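PDB 4KW3: initiator protein NS1 from Human bocavirus, which probably binds the viral replication origin, unwinds it and nicks one DNA strand to start rolling-circle replication. Local coordinates for residues L205-P214 / Y260-G271. Numbering follows the deposited sequence.
Sequences LRFFKNYLLP and YHATLDNEVIPG
Tyr260 sets CE1 of its ring against CE2 at the edge of Phe208, 3.9 Å away, the two side chains crossing at about a right angle; its OH hydrogen-bonds to Ile8 N. The next residue, His261, turns its ring edge to the backbone of the other helix, CD2 lying 3.2 Å from Lys209 O, which sits in the ring plane, while Leu213 CD1 packs on its CA and CB. Leu264 CD1 reaches both Phe208 CD2 and Leu213 CD1, the latter at 3.9 Å, and its CB lies against the aliphatic part of Lys209. That lysine starts extended, CG anti to the backbone N (chi1 -178°), then bends at chi3 (72°) and brings NZ into a salt bridge with Asp265 OD1 at 2.6 Å. The same NZ hydrogen-bonds to Ile269 O (2.9 Å), in the carbonyl plane, so one ammonium group joins a side chain of helix 257-268 to the first residue beyond its end. Ile269 sends CD1 to Leu205 CB and lays CB over one face of the Arg206 guanidinium. Pro270 O lies in that guanidinium plane and is gripped side-on by Arg206 NE at 3.1 Å and NH2 at 2.7 Å; NH1 forms a salt bridge with Asp203. Gly271 O takes a weak hydrogen bond from Asn210 ND2. Segment axes 205-212 and 260-268 run at 130°, so the C-terminal helix packs on the helix carrying Tyr211, the predicted RCR-3 nucleophile in the HUH-type fold of this N-terminal origin-recognition/nickase domain.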
ATOM      1  N   LEU A 205      -7.219 -13.985   5.124  1.00 44.76           N
ATOM      2  CA  LEU A 205      -8.379 -13.167   5.500  1.00 44.72           C
ATOM      3  C   LEU A 205      -8.331 -12.701   6.955  1.00 45.14           C
ATOM      4  O   LEU A 205      -8.668 -11.555   7.244  1.00 44.23           O
ATOM      5  CB  LEU A 205      -9.707 -13.885   5.237  1.00 34.86           C
ATOM      6  CG  LEU A 205      -9.956 -14.124   3.748  1.00 41.85           C
ATOM      7  CD1 LEU A 205     -11.395 -14.543   3.499  1.00 36.71           C
ATOM      8  CD2 LEU A 205      -9.559 -12.906   2.918  1.00 39.11           C
ATOM      9  N   ARG A 206      -7.934 -13.574   7.876  1.00 39.30           N
ATOM     10  CA  ARG A 206      -7.896 -13.151   9.270  1.00 38.86           C
ATOM     11  C   ARG A 206      -6.785 -12.155   9.529  1.00 36.70           C
ATOM     12  O   ARG A 206      -6.915 -11.275  10.385  1.00 41.09           O
ATOM     13  CB  ARG A 206      -7.853 -14.337  10.235  1.00 38.01           C
ATOM     14  CG  ARG A 206      -9.242 -14.823  10.610  1.00 41.83           C
ATOM     15  CD  ARG A 206      -9.284 -15.914  11.685  1.00 47.01           C
ATOM     16  NE  ARG A 206     -10.674 -16.303  11.893  1.00 52.71           N
ATOM     17  CZ  ARG A 206     -11.324 -17.163  11.119  1.00 55.75           C
ATOM     18  NH1 ARG A 206     -10.693 -17.764  10.117  1.00 57.47           N
ATOM     19  NH2 ARG A 206     -12.600 -17.438  11.362  1.00 53.02           N
ATOM     20  N   PHE A 207      -5.691 -12.283   8.783  1.00 42.19           N
ATOM     21  CA  PHE A 207      -4.609 -11.323   8.916  1.00 37.25           C
ATOM     22  C   PHE A 207      -5.074  -9.962   8.389  1.00 42.29           C
ATOM     23  O   PHE A 207      -4.817  -8.919   9.009  1.00 45.60           O
ATOM     24  CB  PHE A 207      -3.344 -11.801   8.218  1.00 31.58           C
ATOM     25  CG  PHE A 207      -2.256 -10.795   8.242  1.00 34.77           C
ATOM     26  CD1 PHE A 207      -1.560 -10.546   9.418  1.00 35.68           C
ATOM     27  CD2 PHE A 207      -1.970 -10.038   7.105  1.00 33.37           C
ATOM     28  CE1 PHE A 207      -0.576  -9.585   9.473  1.00 36.84           C
ATOM     29  CE2 PHE A 207      -0.980  -9.078   7.136  1.00 33.05           C
ATOM     30  CZ  PHE A 207      -0.278  -8.844   8.321  1.00 39.74           C
ATOM     31  N   PHE A 208      -5.773  -9.989   7.255  1.00 36.97           N
ATOM     32  CA  PHE A 208      -6.423  -8.797   6.693  1.00 40.23           C
ATOM     33  C   PHE A 208      -7.392  -8.167   7.695  1.00 44.04           C
ATOM     34  O   PHE A 208      -7.299  -6.975   8.005  1.00 39.71           O
ATOM     35  CB  PHE A 208      -7.187  -9.180   5.414  1.00 42.99           C
ATOM     36  CG  PHE A 208      -7.906  -8.028   4.742  1.00 39.45           C
ATOM     37  CD1 PHE A 208      -7.256  -6.821   4.497  1.00 34.60           C
ATOM     38  CD2 PHE A 208      -9.228  -8.169   4.333  1.00 40.55           C
ATOM     39  CE1 PHE A 208      -7.911  -5.771   3.866  1.00 37.14           C
ATOM     40  CE2 PHE A 208      -9.909  -7.109   3.704  1.00 44.93           C
ATOM     41  CZ  PHE A 208      -9.243  -5.908   3.469  1.00 39.79           C
ATOM     42  N   LYS A 209      -8.313  -8.986   8.204  1.00 39.27           N
ATOM     43  CA  LYS A 209      -9.379  -8.514   9.074  1.00 41.37           C
ATOM     44  C   LYS A 209      -8.832  -7.967  10.380  1.00 46.50           C
ATOM     45  O   LYS A 209      -9.264  -6.897  10.839  1.00 38.81           O
ATOM     46  CB  LYS A 209     -10.371  -9.634   9.385  1.00 45.26           C
ATOM     47  CG  LYS A 209     -11.535  -9.170  10.255  1.00 47.55           C
ATOM     48  CD  LYS A 209     -12.281 -10.314  10.950  1.00 42.34           C
ATOM     49  CE  LYS A 209     -11.456 -10.901  12.052  1.00 47.59           C
ATOM     50  NZ  LYS A 209     -12.244 -11.811  12.935  1.00 52.99           N
ATOM     51  N   ASN A 210      -7.857  -8.675  10.961  1.00 33.89           N
ATOM     52  CA  ASN A 210      -7.398  -8.307  12.290  1.00 39.98           C
ATOM     53  C   ASN A 210      -6.244  -7.333  12.353  1.00 44.12           C
ATOM     54  O   ASN A 210      -6.161  -6.563  13.312  1.00 42.27           O
ATOM     55  CB  ASN A 210      -7.078  -9.553  13.125  1.00 34.34           C
ATOM     56  CG  ASN A 210      -8.312 -10.298  13.487  1.00 41.07           C
ATOM     57  OD1 ASN A 210      -9.335  -9.678  13.766  1.00 48.44           O
ATOM     58  ND2 ASN A 210      -8.259 -11.624  13.440  1.00 45.96           N
ATOM     59  N   TYR A 211      -5.393  -7.312  11.330  1.00 44.24           N
ATOM     60  CA  TYR A 211      -4.236  -6.436  11.407  1.00 46.75           C
ATOM     61  C   TYR A 211      -4.322  -5.269  10.415  1.00 38.20           C
ATOM     62  O   TYR A 211      -4.010  -4.154  10.774  1.00 49.24           O
ATOM     63  CB  TYR A 211      -2.876  -7.183  11.279  1.00 27.87           C
ATOM     64  CG  TYR A 211      -1.751  -6.167  11.210  1.00 42.92           C
ATOM     65  CD1 TYR A 211      -1.247  -5.574  12.379  1.00 40.04           C
ATOM     66  CD2 TYR A 211      -1.247  -5.729   9.978  1.00 40.75           C
ATOM     67  CE1 TYR A 211      -0.263  -4.588  12.321  1.00 41.25           C
ATOM     68  CE2 TYR A 211      -0.262  -4.745   9.911  1.00 47.89           C
ATOM     69  CZ  TYR A 211       0.220  -4.174  11.090  1.00 56.88           C
ATOM     70  OH  TYR A 211       1.194  -3.197  11.038  1.00 69.74           O
ATOM     71  N   LEU A 212      -4.804  -5.496   9.202  1.00 41.43           N
ATOM     72  CA  LEU A 212      -4.826  -4.422   8.200  1.00 36.33           C
ATOM     73  C   LEU A 212      -6.090  -3.529   8.282  1.00 43.66           C
ATOM     74  O   LEU A 212      -5.996  -2.308   8.167  1.00 41.18           O
ATOM     75  CB  LEU A 212      -4.663  -5.001   6.797  1.00 34.82           C
ATOM     76  CG  LEU A 212      -3.308  -5.643   6.457  1.00 44.19           C
ATOM     77  CD1 LEU A 212      -3.329  -6.168   5.030  1.00 39.85           C
ATOM     78  CD2 LEU A 212      -2.156  -4.634   6.631  1.00 36.30           C
ATOM     79  N   LEU A 213      -7.258  -4.137   8.500  1.00 35.86           N
ATOM     80  CA  LEU A 213      -8.520  -3.398   8.522  1.00 29.45           C
ATOM     81  C   LEU A 213      -8.694  -2.371   9.642  1.00 39.66           C
ATOM     82  O   LEU A 213      -9.032  -1.214   9.379  1.00 47.10           O
ATOM     83  CB  LEU A 213      -9.719  -4.344   8.489  1.00 38.15           C
ATOM     84  CG  LEU A 213     -10.059  -4.844   7.092  1.00 39.33           C
ATOM     85  CD1 LEU A 213     -11.423  -5.468   7.118  1.00 44.80           C
ATOM     86  CD2 LEU A 213      -9.983  -3.684   6.101  1.00 39.25           C
ATOM     87  N   PRO A 214      -8.440  -2.768  10.896  1.00 45.23           N
ATOM     88  CA  PRO A 214      -8.853  -1.816  11.941  1.00 45.77           C
ATOM     89  C   PRO A 214      -7.837  -0.702  12.191  1.00 42.75           C
ATOM     90  O   PRO A 214      -7.255  -0.584  13.259  1.00 44.63           O
ATOM     91  CB  PRO A 214      -9.043  -2.712  13.165  1.00 38.69           C
ATOM     92  CG  PRO A 214      -8.100  -3.853  12.949  1.00 34.02           C
ATOM     93  CD  PRO A 214      -7.904  -4.023  11.458  1.00 39.28           C
ATOM     94  N   TYR A 260     -17.291  -2.946   6.412  1.00 44.31           N
ATOM     95  CA  TYR A 260     -16.606  -4.071   5.752  1.00 43.21           C
ATOM     96  C   TYR A 260     -15.967  -4.978   6.791  1.00 41.14           C
ATOM     97  O   TYR A 260     -16.174  -6.188   6.769  1.00 45.22           O
ATOM     98  CB  TYR A 260     -15.544  -3.544   4.795  1.00 31.32           C
ATOM     99  CG  TYR A 260     -15.096  -4.518   3.749  1.00 39.23           C
ATOM    100  CD1 TYR A 260     -14.137  -5.489   4.037  1.00 33.55           C
ATOM    101  CD2 TYR A 260     -15.570  -4.426   2.444  1.00 38.88           C
ATOM    102  CE1 TYR A 260     -13.688  -6.363   3.059  1.00 30.55           C
ATOM    103  CE2 TYR A 260     -15.144  -5.289   1.473  1.00 37.29           C
ATOM    104  CZ  TYR A 260     -14.201  -6.266   1.780  1.00 43.19           C
ATOM    105  OH  TYR A 260     -13.774  -7.127   0.791  1.00 52.34           O
ATOM    106  N   HIS A 261     -15.223  -4.378   7.723  1.00 41.19           N
ATOM    107  CA  HIS A 261     -14.638  -5.114   8.845  1.00 44.20           C
ATOM    108  C   HIS A 261     -15.663  -5.847   9.713  1.00 51.23           C
ATOM    109  O   HIS A 261     -15.449  -6.997  10.111  1.00 51.50           O
ATOM    110  CB  HIS A 261     -13.853  -4.161   9.716  1.00 32.61           C
ATOM    111  CG  HIS A 261     -13.304  -4.790  10.953  1.00 35.79           C
ATOM    112  ND1 HIS A 261     -14.007  -4.835  12.139  1.00 36.62           N
ATOM    113  CD2 HIS A 261     -12.123  -5.404  11.191  1.00 41.33           C
ATOM    114  CE1 HIS A 261     -13.280  -5.444  13.056  1.00 33.45           C
ATOM    115  NE2 HIS A 261     -12.134  -5.802  12.507  1.00 44.24           N
ATOM    116  N   ALA A 262     -16.769  -5.163  10.001  1.00 50.75           N
ATOM    117  CA  ALA A 262     -17.841  -5.701  10.831  1.00 49.81           C
ATOM    118  C   ALA A 262     -18.443  -6.944  10.179  1.00 45.46           C
ATOM    119  O   ALA A 262     -18.675  -7.948  10.839  1.00 47.52           O
ATOM    120  CB  ALA A 262     -18.916  -4.649  11.040  1.00 31.67           C
ATOM    121  N   THR A 263     -18.697  -6.868   8.874  1.00 34.95           N
ATOM    122  CA  THR A 263     -19.221  -8.002   8.141  1.00 38.59           C
ATOM    123  C   THR A 263     -18.261  -9.199   8.191  1.00 53.59           C
ATOM    124  O   THR A 263     -18.686 -10.314   8.479  1.00 62.36           O
ATOM    125  CB  THR A 263     -19.514  -7.629   6.683  1.00 44.95           C
ATOM    126  OG1 THR A 263     -20.494  -6.583   6.647  1.00 54.32           O
ATOM    127  CG2 THR A 263     -20.024  -8.832   5.914  1.00 40.08           C
ATOM    128  N   LEU A 264     -16.971  -8.972   7.926  1.00 46.86           N
ATOM    129  CA  LEU A 264     -15.980 -10.041   8.079  1.00 47.42           C
ATOM    130  C   LEU A 264     -15.962 -10.617   9.490  1.00 45.49           C
ATOM    131  O   LEU A 264     -15.894 -11.825   9.676  1.00 40.63           O
ATOM    132  CB  LEU A 264     -14.571  -9.580   7.697  1.00 38.09           C
ATOM    133  CG  LEU A 264     -14.329  -9.306   6.220  1.00 40.93           C
ATOM    134  CD1 LEU A 264     -12.878  -8.889   5.991  1.00 43.82           C
ATOM    135  CD2 LEU A 264     -14.698 -10.521   5.389  1.00 46.50           C
ATOM    136  N   ASP A 265     -16.027  -9.745  10.484  1.00 42.41           N
ATOM    137  CA  ASP A 265     -15.879 -10.178  11.865  1.00 47.80           C
ATOM    138  C   ASP A 265     -17.110 -10.927  12.387  1.00 51.32           C
ATOM    139  O   ASP A 265     -17.001 -11.788  13.251  1.00 58.07           O
ATOM    140  CB  ASP A 265     -15.545  -8.986  12.759  1.00 42.77           C
ATOM    141  CG  ASP A 265     -14.841  -9.391  14.031  1.00 49.47           C
ATOM    142  OD1 ASP A 265     -14.102 -10.406  14.008  1.00 56.30           O
ATOM    143  OD2 ASP A 265     -15.017  -8.686  15.051  1.00 55.42           O
ATOM    144  N   ASN A 266     -18.276 -10.623  11.837  1.00 52.24           N
ATOM    145  CA  ASN A 266     -19.512 -11.236  12.314  1.00 56.42           C
ATOM    146  C   ASN A 266     -20.069 -12.418  11.509  1.00 61.52           C
ATOM    147  O   ASN A 266     -20.518 -13.390  12.095  1.00 71.09           O
ATOM    148  CB  ASN A 266     -20.594 -10.171  12.533  1.00 53.60           C
ATOM    149  CG  ASN A 266     -20.138  -9.061  13.478  1.00 64.41           C
ATOM    150  OD1 ASN A 266     -20.096  -7.888  13.102  1.00 76.35           O
ATOM    151  ND2 ASN A 266     -19.798  -9.428  14.710  1.00 65.20           N
ATOM    152  N   GLU A 267     -20.036 -12.331  10.180  1.00 54.04           N
ATOM    153  CA  GLU A 267     -20.672 -13.324   9.319  1.00 51.15           C
ATOM    154  C   GLU A 267     -19.676 -14.254   8.654  1.00 61.68           C
ATOM    155  O   GLU A 267     -19.936 -15.443   8.476  1.00 77.84           O
ATOM    156  CB  GLU A 267     -21.449 -12.626   8.217  1.00 48.30           C
ATOM    157  CG  GLU A 267     -22.236 -11.454   8.732  1.00 71.43           C
ATOM    158  CD  GLU A 267     -23.034 -10.787   7.644  1.00 94.98           C
ATOM    159  OE1 GLU A 267     -22.989 -11.290   6.489  1.00101.06           O
ATOM    160  OE2 GLU A 267     -23.680  -9.754   7.949  1.00 97.80           O
ATOM    161  N   VAL A 268     -18.545 -13.707   8.251  1.00 50.24           N
ATOM    162  CA  VAL A 268     -17.642 -14.469   7.410  1.00 55.71           C
ATOM    163  C   VAL A 268     -16.567 -15.233   8.184  1.00 51.05           C
ATOM    164  O   VAL A 268     -16.493 -16.447   8.112  1.00 49.72           O
ATOM    165  CB  VAL A 268     -16.981 -13.573   6.393  1.00 49.92           C
ATOM    166  CG1 VAL A 268     -16.160 -14.429   5.421  1.00 45.80           C
ATOM    167  CG2 VAL A 268     -18.052 -12.764   5.675  1.00 41.20           C
ATOM    168  N   ILE A 269     -15.732 -14.508   8.915  1.00 48.01           N
ATOM    169  CA  ILE A 269     -14.614 -15.115   9.611  1.00 47.55           C
ATOM    170  C   ILE A 269     -14.410 -14.556  11.015  1.00 50.97           C
ATOM    171  O   ILE A 269     -13.479 -13.793  11.248  1.00 60.60           O
ATOM    172  CB  ILE A 269     -13.305 -14.929   8.829  1.00 43.03           C
ATOM    173  CG1 ILE A 269     -13.223 -13.512   8.268  1.00 43.33           C
ATOM    174  CG2 ILE A 269     -13.218 -15.924   7.697  1.00 31.96           C
ATOM    175  CD1 ILE A 269     -11.813 -12.999   8.110  1.00 46.15           C
ATOM    176  N   PRO A 270     -15.275 -14.942  11.959  1.00 50.71           N
ATOM    177  CA  PRO A 270     -15.158 -14.527  13.365  1.00 42.83           C
ATOM    178  C   PRO A 270     -13.837 -14.951  13.967  1.00 47.93           C
ATOM    179  O   PRO A 270     -13.231 -15.931  13.525  1.00 51.66           O
ATOM    180  CB  PRO A 270     -16.289 -15.295  14.043  1.00 33.55           C
ATOM    181  CG  PRO A 270     -17.301 -15.501  12.929  1.00 42.28           C
ATOM    182  CD  PRO A 270     -16.466 -15.774  11.724  1.00 47.49           C
ATOM    183  N   GLY A 271     -13.387 -14.208  14.967  1.00 53.19           N
ATOM    184  CA  GLY A 271     -12.102 -14.476  15.582  1.00 56.75           C
ATOM    185  C   GLY A 271     -10.976 -13.883  14.754  1.00 56.13           C
ATOM    186  O   GLY A 271      -9.821 -14.209  14.991  1.00 67.68           O
TER